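Local coordinates for protein integrase (PDB 3KKS) that probably catalyses the insertion of reverse-transcribed viral DNA into host DNA, the deposited chain being the catalytic core domain of a lentiviral integrase, at residues 45-48 with 49-52; 95-98 with 99-102; 103-106 with 107-111; 123-126 with 127-131. One frame throughout, in Å; residues are numbered along the deposited sequence.

Interaction 1: residues 45-48 with 49-52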
loop_
_atom_site.group_PDB
_atom_site.type_symbol
_atom_site.label_atom_id
_atom_site.label_comp_id
_atom_site.label_asym_id
_atom_site.label_seq_id
_atom_site.Cartn_x
_atom_site.Cartn_y
_atom_site.Cartn_z
ATOM N N ILE A 45 7.425 -6.064 0.225
ATOM C CA ILE A 45 6.550 -7.014 -0.466
ATOM C C ILE A 45 6.382 -8.289 0.358
ATOM O O ILE A 45 5.289 -8.833 0.446
ATOM C CB ILE A 45 7.109 -7.391 -1.860
ATOM C CG1 ILE A 45 7.117 -6.165 -2.777
ATOM C CG2 ILE A 45 6.262 -8.491 -2.484
ATOM C CD1 ILE A 45 7.724 -6.440 -4.146
ATOM N N LEU A 46 7.469 -8.769 0.952
ATOM C CA LEU A 46 7.407 -9.977 1.773
ATOM C C LEU A 46 6.486 -9.768 2.970
ATOM O O LEU A 46 5.746 -10.678 3.349
ATOM C CB LEU A 46 8.813 -10.389 2.229
ATOM C CG LEU A 46 9.625 -11.111 1.137
ATOM C CD1 LEU A 46 11.075 -11.231 1.545
ATOM C CD2 LEU A 46 9.035 -12.486 0.873
ATOM N N GLN A 47 6.530 -8.570 3.555
ATOM C CA GLN A 47 5.666 -8.225 4.688
ATOM C C GLN A 47 4.207 -8.178 4.225
ATOM O O GLN A 47 3.305 -8.656 4.909
ATOM C CB GLN A 47 6.027 -6.847 5.246
ATOM C CG GLN A 47 7.295 -6.764 6.092
ATOM C CD GLN A 47 7.028 -6.937 7.584
ATOM O OE1 GLN A 47 6.044 -6.417 8.116
ATOM N NE2 GLN A 47 7.916 -7.656 8.267
ATOM N N LEU A 48 3.983 -7.582 3.056
ATOM C CA LEU A 48 2.639 -7.466 2.504
ATOM C C LEU A 48 2.054 -8.844 2.214
ATOM O O LEU A 48 0.907 -9.129 2.558
ATOM C CB LEU A 48 2.666 -6.658 1.207
ATOM C CG LEU A 48 1.284 -6.209 0.725
ATOM C CD1 LEU A 48 0.753 -5.109 1.654
ATOM C CD2 LEU A 48 1.376 -5.697 -0.696
ATOM N N ILE A 49 2.857 -9.688 1.579
ATOM C CA ILE A 49 2.433 -11.036 1.222
ATOM C C ILE A 49 2.250 -11.872 2.490
ATOM O O ILE A 49 1.485 -12.830 2.510
ATOM C CB ILE A 49 3.480 -11.679 0.254
ATOM C CG1 ILE A 49 2.764 -12.341 -0.920
ATOM C CG2 ILE A 49 4.383 -12.665 0.997
ATOM C CD1 ILE A 49 1.881 -13.502 -0.529
ATOM N N GLN A 50 2.935 -11.468 3.552
ATOM C CA GLN A 50 2.870 -12.134 4.855
ATOM C C GLN A 50 1.529 -11.868 5.540
ATOM O O GLN A 50 0.906 -12.774 6.094
ATOM C CB GLN A 50 4.004 -11.602 5.747
ATOM C CG GLN A 50 3.852 -11.823 7.258
ATOM C CD GLN A 50 4.753 -10.890 8.081
ATOM O OE1 GLN A 50 5.934 -10.682 7.759
ATOM N NE2 GLN A 50 4.199 -10.327 9.151
ATOM N N ARG A 51 1.096 -10.613 5.491
ATOM C CA ARG A 51 -0.141 -10.186 6.131
ATOM C C ARG A 51 -1.414 -10.283 5.287
ATOM O O ARG A 51 -2.487 -10.557 5.809
ATOM C CB ARG A 51 0.024 -8.743 6.612
ATOM C CG ARG A 51 1.310 -8.505 7.396
ATOM C CD ARG A 51 1.494 -7.036 7.779
ATOM N NE ARG A 51 2.763 -6.805 8.471
ATOM C CZ ARG A 51 3.135 -7.437 9.580
ATOM N NH1 ARG A 51 2.331 -8.338 10.129
ATOM N NH2 ARG A 51 4.310 -7.177 10.139
ATOM N N TYR A 52 -1.296 -10.071 3.986
ATOM C CA TYR A 52 -2.466 -10.081 3.122
ATOM C C TYR A 52 -2.349 -11.038 1.944
ATOM O O TYR A 52 -1.352 -11.733 1.774
ATOM C CB TYR A 52 -2.679 -8.671 2.566
ATOM C CG TYR A 52 -2.796 -7.589 3.619
ATOM C CD1 TYR A 52 -4.034 -7.243 4.151
ATOM C CD2 TYR A 52 -1.671 -6.899 4.066
ATOM C CE1 TYR A 52 -4.159 -6.235 5.097
ATOM C CE2 TYR A 52 -1.784 -5.887 5.015
ATOM C CZ TYR A 52 -3.033 -5.561 5.524
ATOM O OH TYR A 52 -3.171 -4.563 6.456
#
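Gln47 reaches along the helix to Arg51, and Leu48 to Tyr52, over the last turn of helix 38-51, which packs on the central sheet of an RNase H-like integrase core. These i to i+4 pairs sit on different faces of the helix, one polar and one apolar. On the polar face, Gln47 and Arg51 run side by side in the same direction. The Gln47 chain folds at its second torsion (chi2 -93°), which carries the amide group over toward the arginine. Gln47 OE1 then accepts a hydrogen bond from Arg51 NH2 at 2.8 Å, and a weak, bent one from Arg51 NE at 3.3 Å. The planes of the two flat groups are 62° apart, and the oxygen comes to the guanidinium edge, tilted out of its plane. Gln50 also flanks this group, its CD lying over one guanidinium face toward the rim.

Ile49, bonded through its N to Ile45 O, lays CG2 3.4 Å from Leu46 O and touches Ile79 of a neighbouring loop.

On the apolar face, Leu48 is buried against Trp18 and Ala20 of strand 15-22. Its side chain crosses that of Tyr52 at about a right angle. Tyr52 is the first residue to leave helical backbone angles, yet its N still bonds to Leu48 O at 2.8 Å, closing the final turn. Its ring meets those of Trp5 and, edge-to-face, Tyr143, while its hydroxyl is hydrogen-bonded to Glu29. Between leucine and tyrosine the touching atoms are Leu48 CD1 and Tyr52 CD2, 3.9 Å apart.

Interaction 2: residues 95-98 with 99-102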
loop_
_atom_site.group_PDB
_atom_site.type_symbol
_atom_site.label_atom_id
_atom_site.label_comp_id
_atom_site.label_asym_id
_atom_site.label_seq_id
_atom_site.Cartn_x
_atom_site.Cartn_y
_atom_site.Cartn_z
ATOM N N VAL A 95 -6.184 4.979 -5.637
ATOM C CA VAL A 95 -4.798 5.153 -5.210
ATOM C C VAL A 95 -4.391 6.592 -4.917
ATOM O O VAL A 95 -3.701 6.858 -3.931
ATOM C CB VAL A 95 -3.819 4.573 -6.265
ATOM C CG1 VAL A 95 -2.374 4.879 -5.884
ATOM C CG2 VAL A 95 -4.022 3.079 -6.382
ATOM N N GLU A 96 -4.806 7.510 -5.784
ATOM C CA GLU A 96 -4.486 8.924 -5.627
ATOM C C GLU A 96 -5.115 9.467 -4.351
ATOM O O GLU A 96 -4.459 10.141 -3.559
ATOM C CB GLU A 96 -5.020 9.718 -6.818
ATOM C CG GLU A 96 -4.460 9.303 -8.164
ATOM C CD GLU A 96 -3.015 9.701 -8.340
ATOM O OE1 GLU A 96 -2.444 10.285 -7.388
ATOM O OE2 GLU A 96 -2.454 9.432 -9.429
ATOM N N ARG A 97 -6.396 9.182 -4.167
ATOM C CA ARG A 97 -7.108 9.639 -2.984
ATOM C C ARG A 97 -6.489 9.076 -1.699
ATOM O O ARG A 97 -6.359 9.788 -0.706
ATOM C CB ARG A 97 -8.580 9.238 -3.069
ATOM C CG ARG A 97 -9.394 9.644 -1.854
ATOM C CD ARG A 97 -10.878 9.314 -2.016
ATOM N NE ARG A 97 -11.098 7.914 -2.377
ATOM C CZ ARG A 97 -11.972 7.107 -1.780
ATOM N NH1 ARG A 97 -12.093 5.851 -2.190
ATOM N NH2 ARG A 97 -12.713 7.544 -0.766
ATOM N N ALA A 98 -6.106 7.804 -1.721
ATOM C CA ALA A 98 -5.506 7.174 -0.548
ATOM C C ALA A 98 -4.211 7.866 -0.131
ATOM O O ALA A 98 -3.986 8.097 1.052
ATOM C CB ALA A 98 -5.242 5.685 -0.820
ATOM N N HIS A 99 -3.355 8.192 -1.090
ATOM C CA HIS A 99 -2.095 8.859 -0.768
ATOM C C HIS A 99 -2.339 10.225 -0.152
ATOM O O HIS A 99 -1.608 10.658 0.734
ATOM C CB HIS A 99 -1.228 9.015 -2.021
ATOM C CG HIS A 99 -0.456 7.783 -2.376
ATOM N ND1 HIS A 99 0.915 7.705 -2.245
ATOM C CD2 HIS A 99 -0.860 6.578 -2.838
ATOM C CE1 HIS A 99 1.321 6.502 -2.615
ATOM N NE2 HIS A 99 0.265 5.799 -2.979
ATOM N N ARG A 100 -3.373 10.901 -0.637
ATOM C CA ARG A 100 -3.738 12.224 -0.146
ATOM C C ARG A 100 -4.280 12.101 1.274
ATOM O O ARG A 100 -3.860 12.821 2.174
ATOM C CB ARG A 100 -4.798 12.833 -1.076
ATOM C CG ARG A 100 -4.984 14.328 -0.951
ATOM C CD ARG A 100 -5.819 14.691 0.258
ATOM N NE ARG A 100 -7.124 14.031 0.248
ATOM C CZ ARG A 100 -8.005 14.110 -0.748
ATOM N NH1 ARG A 100 -7.726 14.825 -1.832
ATOM N NH2 ARG A 100 -9.170 13.475 -0.659
ATOM N N ASP A 101 -5.205 11.169 1.466
ATOM C CA ASP A 101 -5.806 10.938 2.770
ATOM C C ASP A 101 -4.760 10.491 3.793
ATOM O O ASP A 101 -4.850 10.825 4.972
ATOM C CB ASP A 101 -6.902 9.878 2.654
ATOM C CG ASP A 101 -8.110 10.372 1.883
ATOM O OD1 ASP A 101 -9.010 9.559 1.595
ATOM O OD2 ASP A 101 -8.161 11.578 1.571
ATOM N N LEU A 102 -3.774 9.729 3.337
ATOM C CA LEU A 102 -2.724 9.248 4.214
ATOM C C LEU A 102 -1.892 10.427 4.683
ATOM O O LEU A 102 -1.530 10.524 5.859
ATOM C CB LEU A 102 -1.825 8.248 3.478
ATOM C CG LEU A 102 -0.740 7.603 4.338
ATOM C CD1 LEU A 102 -1.400 6.771 5.420
ATOM C CD2 LEU A 102 0.182 6.734 3.480
#
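Val95 meets His99 one turn further along helix 89-109, their side chains side by side and pointing the same way. Val95 CG1 is 3.8 Å from His99 CD2. The same ring carbon, His99 CD2, comes within 3.1 Å of Val95 O, which lies at the ring edge and also accepts the backbone bond from His99 N. With chi1 at -82°, the imidazole is set back beside its own backbone N, over the preceding turn. Glu96 contributes its carbonyl to Arg100 N at 3.2 Å, while its carboxylate is held by Gln92.

Arg97 meets Asp101 through backbone and side chain: its O takes the nearly straight bond from Asp101 N (2.8 Å, 168°). Arg97 CG lies 3.5 Å from Asp101 OD1, a methylene against the carboxylate oxygen, while the guanidinium bends off at chi3 and makes no contact with it. Asp101 OD2 instead forms a salt bridge with the adjacent Arg100 NE at 3.0 Å. Ala98 closes the segment, its O bonded to Leu102 N at 2.8 Å.

The helix rests by Ala98, His99 and Leu102 on strand 15-22, His99 also touching strand 4-12; Leu102 and Asp101 face helix 116-129, and Asp101 OD1 has a second cationic partner in Arg131.

Interaction 3: residues 103-106 with 107-111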
loop_
_atom_site.group_PDB
_atom_site.type_symbol
_atom_site.label_atom_id
_atom_site.label_comp_id
_atom_site.label_asym_id
_atom_site.label_seq_id
_atom_site.Cartn_x
_atom_site.Cartn_y
_atom_site.Cartn_z
ATOM N N LYS A 103 -1.578 11.319 3.748
ATOM C CA LYS A 103 -0.788 12.493 4.063
ATOM C C LYS A 103 -1.545 13.411 5.022
ATOM O O LYS A 103 -0.935 14.061 5.862
ATOM C CB LYS A 103 -0.406 13.220 2.775
ATOM C CG LYS A 103 0.549 12.405 1.907
ATOM C CD LYS A 103 0.846 13.083 0.577
ATOM C CE LYS A 103 1.814 12.258 -0.268
ATOM N NZ LYS A 103 3.128 12.091 0.409
ATOM N N ASP A 104 -2.870 13.440 4.916
ATOM C CA ASP A 104 -3.686 14.260 5.809
ATOM C C ASP A 104 -3.639 13.680 7.227
ATOM O O ASP A 104 -3.516 14.417 8.202
ATOM C CB ASP A 104 -5.140 14.311 5.312
ATOM C CG ASP A 104 -5.285 15.076 4.001
ATOM O OD1 ASP A 104 -6.334 14.929 3.326
ATOM O OD2 ASP A 104 -4.352 15.833 3.654
ATOM N N ARG A 105 -3.728 12.354 7.341
ATOM C CA ARG A 105 -3.694 11.707 8.651
ATOM C C ARG A 105 -2.310 11.862 9.277
ATOM O O ARG A 105 -2.177 12.073 10.484
ATOM C CB ARG A 105 -4.029 10.222 8.526
ATOM C CG ARG A 105 -5.433 9.930 8.000
ATOM C CD ARG A 105 -6.514 10.442 8.947
ATOM N NE ARG A 105 -7.841 9.989 8.533
ATOM C CZ ARG A 105 -8.545 10.528 7.543
ATOM N NH1 ARG A 105 -8.051 11.550 6.864
ATOM N NH2 ARG A 105 -9.738 10.033 7.223
ATOM N N LEU A 106 -1.286 11.756 8.442
ATOM C CA LEU A 106 0.094 11.902 8.882
ATOM C C LEU A 106 0.273 13.294 9.473
ATOM O O LEU A 106 0.841 13.456 10.552
ATOM C CB LEU A 106 1.037 11.702 7.692
ATOM C CG LEU A 106 2.125 10.616 7.734
ATOM C CD1 LEU A 106 1.748 9.494 8.685
ATOM C CD2 LEU A 106 2.351 10.078 6.333
ATOM N N ALA A 107 -0.227 14.304 8.775
ATOM C CA ALA A 107 -0.109 15.669 9.268
ATOM C C ALA A 107 -0.762 15.792 10.635
ATOM O O ALA A 107 -0.308 16.558 11.480
ATOM C CB ALA A 107 -0.761 16.639 8.299
ATOM N N ALA A 108 -1.829 15.040 10.860
ATOM C CA ALA A 108 -2.513 15.115 12.138
ATOM C C ALA A 108 -1.795 14.388 13.268
ATOM O O ALA A 108 -1.567 14.959 14.332
ATOM C CB ALA A 108 -3.933 14.581 11.999
ATOM N N TYR A 109 -1.410 13.139 13.033
ATOM C CA TYR A 109 -0.779 12.346 14.076
ATOM C C TYR A 109 0.690 12.584 14.418
ATOM O O TYR A 109 1.111 12.264 15.525
ATOM C CB TYR A 109 -1.000 10.863 13.773
ATOM C CG TYR A 109 -2.460 10.448 13.803
ATOM C CD1 TYR A 109 -3.233 10.611 14.960
ATOM C CD2 TYR A 109 -3.065 9.872 12.689
ATOM C CE1 TYR A 109 -4.571 10.202 15.001
ATOM C CE2 TYR A 109 -4.400 9.465 12.720
ATOM C CZ TYR A 109 -5.145 9.629 13.876
ATOM O OH TYR A 109 -6.458 9.204 13.910
ATOM N N GLN A 110 1.466 13.148 13.497
ATOM C CA GLN A 110 2.884 13.370 13.757
ATOM C C GLN A 110 3.132 14.192 15.019
ATOM O O GLN A 110 4.097 13.955 15.745
ATOM C CB GLN A 110 3.552 14.049 12.555
ATOM C CG GLN A 110 2.981 15.408 12.200
ATOM C CD GLN A 110 3.784 16.110 11.125
ATOM O OE1 GLN A 110 3.394 17.169 10.633
ATOM N NE2 GLN A 110 4.917 15.523 10.751
ATOM N N GLY A 111 2.258 15.155 15.281
ATOM C CA GLY A 111 2.415 15.976 16.465
ATOM C C GLY A 111 1.979 15.278 17.741
ATOM O O GLY A 111 2.172 15.811 18.831
#
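Arg105 O receives Tyr109 N at 2.9 Å, with an N-H...O angle of 169°, near the C-terminal end of helix 89-109, a long helix of the RNase H-like core. Alpha-helical bonds of the same i to i+4 spacing join Ala107 N to Lys103 O at 3.0 Å, Ala108 N to Asp104 O, and Gln110 N to Leu106 O at 3.0 Å. Arg105 O is also approached by Ala108 N, but that bond is weak and strongly bent, so the carbonyl belongs chiefly to Tyr109.

Arg105 finds its polar partner on the next helix, 116-129, where NE is hydrogen-bonded to Ser126 OG; Asp104 makes a long, weak ion pair with Arg100 of its own helix. Arg105 also packs on Ala123 and Leu127, so its aliphatic part helps fill the seam between the two helices.

Farther out, Leu106 is buried, touching Ala123 and also Trp12 of strand 4-12, as do Ala107 and Gln110. Ala107 CB rests 3.5 Å from Asp104 O, the small methyl keeping close to the backbone of the turn before. Tyr109 has CG beside its own backbone N (chi1 -64°), which sends the ring back over the preceding turn, toward Ser126. Its CD2 comes 3.2 Å from Arg105 O, obliquely to the ring, whereas Tyr109 CE2 lies 4.3 Å from Arg105 CB.

Interaction 4: residues 123-126 with 127-131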
loop_
_atom_site.group_PDB
_atom_site.type_symbol
_atom_site.label_atom_id
_atom_site.label_comp_id
_atom_site.label_asym_id
_atom_site.label_seq_id
_atom_site.Cartn_x
_atom_site.Cartn_y
_atom_site.Cartn_z
ATOM N N ALA A 123 -2.177 6.550 11.394
ATOM C CA ALA A 123 -2.754 7.079 10.166
ATOM C C ALA A 123 -3.406 5.952 9.360
ATOM O O ALA A 123 -4.437 6.164 8.721
ATOM C CB ALA A 123 -1.682 7.769 9.328
ATOM N N LEU A 124 -2.810 4.757 9.401
ATOM C CA LEU A 124 -3.337 3.611 8.661
ATOM C C LEU A 124 -4.577 3.024 9.326
ATOM O O LEU A 124 -5.505 2.592 8.654
ATOM C CB LEU A 124 -2.258 2.528 8.521
ATOM C CG LEU A 124 -1.087 2.943 7.621
ATOM C CD1 LEU A 124 0.106 2.018 7.822
ATOM C CD2 LEU A 124 -1.554 2.920 6.166
ATOM N N VAL A 125 -4.570 2.989 10.651
ATOM C CA VAL A 125 -5.695 2.487 11.419
ATOM C C VAL A 125 -6.914 3.370 11.137
ATOM O O VAL A 125 -8.041 2.888 11.005
ATOM C CB VAL A 125 -5.374 2.552 12.917
ATOM C CG1 VAL A 125 -6.641 2.404 13.736
ATOM C CG2 VAL A 125 -4.378 1.463 13.263
ATOM N N SER A 126 -6.657 4.672 11.061
ATOM C CA SER A 126 -7.675 5.676 10.796
ATOM C C SER A 126 -8.297 5.473 9.419
ATOM O O SER A 126 -9.519 5.462 9.270
ATOM C CB SER A 126 -7.043 7.077 10.877
ATOM O OG SER A 126 -7.938 8.087 10.438
ATOM N N LEU A 127 -7.447 5.326 8.412
ATOM C CA LEU A 127 -7.900 5.134 7.040
ATOM C C LEU A 127 -8.630 3.829 6.824
ATOM O O LEU A 127 -9.649 3.782 6.138
ATOM C CB LEU A 127 -6.712 5.180 6.074
ATOM C CG LEU A 127 -5.935 6.496 5.995
ATOM C CD1 LEU A 127 -4.789 6.347 5.027
ATOM C CD2 LEU A 127 -6.865 7.613 5.547
ATOM N N ASN A 128 -8.108 2.765 7.418
ATOM C CA ASN A 128 -8.677 1.446 7.234
ATOM C C ASN A 128 -9.796 1.009 8.152
ATOM O O ASN A 128 -10.662 0.231 7.744
ATOM C CB ASN A 128 -7.563 0.409 7.304
ATOM C CG ASN A 128 -6.518 0.617 6.234
ATOM O OD1 ASN A 128 -6.821 1.124 5.158
ATOM N ND2 ASN A 128 -5.286 0.206 6.512
ATOM N N LYS A 129 -9.789 1.512 9.380
ATOM C CA LYS A 129 -10.774 1.098 10.359
ATOM C C LYS A 129 -11.646 2.182 10.976
ATOM O O LYS A 129 -12.597 1.862 11.683
ATOM C CB LYS A 129 -10.064 0.368 11.496
ATOM C CG LYS A 129 -9.229 -0.825 11.071
ATOM C CD LYS A 129 -8.508 -1.412 12.276
ATOM C CE LYS A 129 -7.991 -2.804 11.994
ATOM N NZ LYS A 129 -7.325 -3.354 13.204
ATOM N N LYS A 130 -11.352 3.453 10.728
ATOM C CA LYS A 130 -12.150 4.498 11.364
ATOM C C LYS A 130 -12.964 5.399 10.452
ATOM O O LYS A 130 -13.293 6.526 10.813
ATOM C CB LYS A 130 -11.247 5.333 12.273
ATOM C CG LYS A 130 -10.692 4.519 13.435
ATOM C CD LYS A 130 -9.674 5.288 14.238
ATOM C CE LYS A 130 -9.316 4.534 15.511
ATOM N NZ LYS A 130 -8.159 5.160 16.222
ATOM N N ARG A 131 -13.290 4.898 9.271
ATOM C CA ARG A 131 -14.098 5.643 8.321
ATOM C C ARG A 131 -14.918 4.617 7.555
ATOM O O ARG A 131 -14.459 3.500 7.302
ATOM C CB ARG A 131 -13.212 6.445 7.364
ATOM C CG ARG A 131 -12.310 5.591 6.516
ATOM C CD ARG A 131 -10.951 6.227 6.377
ATOM N NE ARG A 131 -10.818 7.042 5.179
ATOM C CZ ARG A 131 -10.286 6.622 4.035
ATOM N NH1 ARG A 131 -9.833 5.386 3.918
ATOM N NH2 ARG A 131 -10.182 7.454 3.011
#
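Leu127 turns back over Ala123, its CG 3.1 Å from Ala123 O, on the buried face of helix 116-129. The same carbonyl accepts the bond from Leu127 N, also at 3.1 Å. Leu127 is close-packed against Asp101, Leu102 and Arg105 of helix 89-109, and Leu127 CD2 sits over the centre of the guanidinium of Arg131, the partner of Asp101, 3.8 Å above its plane. Asn128 closes on Leu124 through its backbone, N to O 2.9 Å; its CB, CG and ND2 lie beside that carbonyl, but ND2 is not bonded to it. Asn128 ND2 is hydrogen-bonded instead to Val28 O, tying the helix to strand 28-33. Ser126 is likewise buried, its OG hydrogen-bonded to Arg105.

The outward side is looser and carries the lysines. Val125 CG1 meets Lys130 CE at 3.9 Å, a glancing contact in which the extended lysine chain crosses the valine at a slant. Lys129, bonded through its N to Val125 O at 2.8 Å, sends its chain away to a cation-pi contact with Tyr140. Lys130 N still reaches Ser126 O at 3.1 Å, but from above the carbonyl plane, 46° out of it, as the backbone leaves helical angles.

This is the C-terminal turn of an amphipathic helix, one face turned into the RNase H-like core of the integrase, against helix 89-109 and strand 28-33.

How the interactions relate
The four interactions follow one another along the chain: interaction 1 at the end of helix 38-51, interactions 2 and 3 consecutively on helix 89-109, and interaction 4 at the end of helix 116-129. Interaction 1 touches none of the others, though its nearest atoms come within about 5 Å of those of interaction 4; its centre lies about 20 Å from that of interaction 2, on the opposite side of the chain's centre. Interactions 2, 3 and 4 form a cluster, with interaction 4 about 12 Å from each of the others, centre to centre. There polar and apolar side chains tie the two successive helices to each other, and all three helices pack against the mixed five-stranded sheet of the catalytic core.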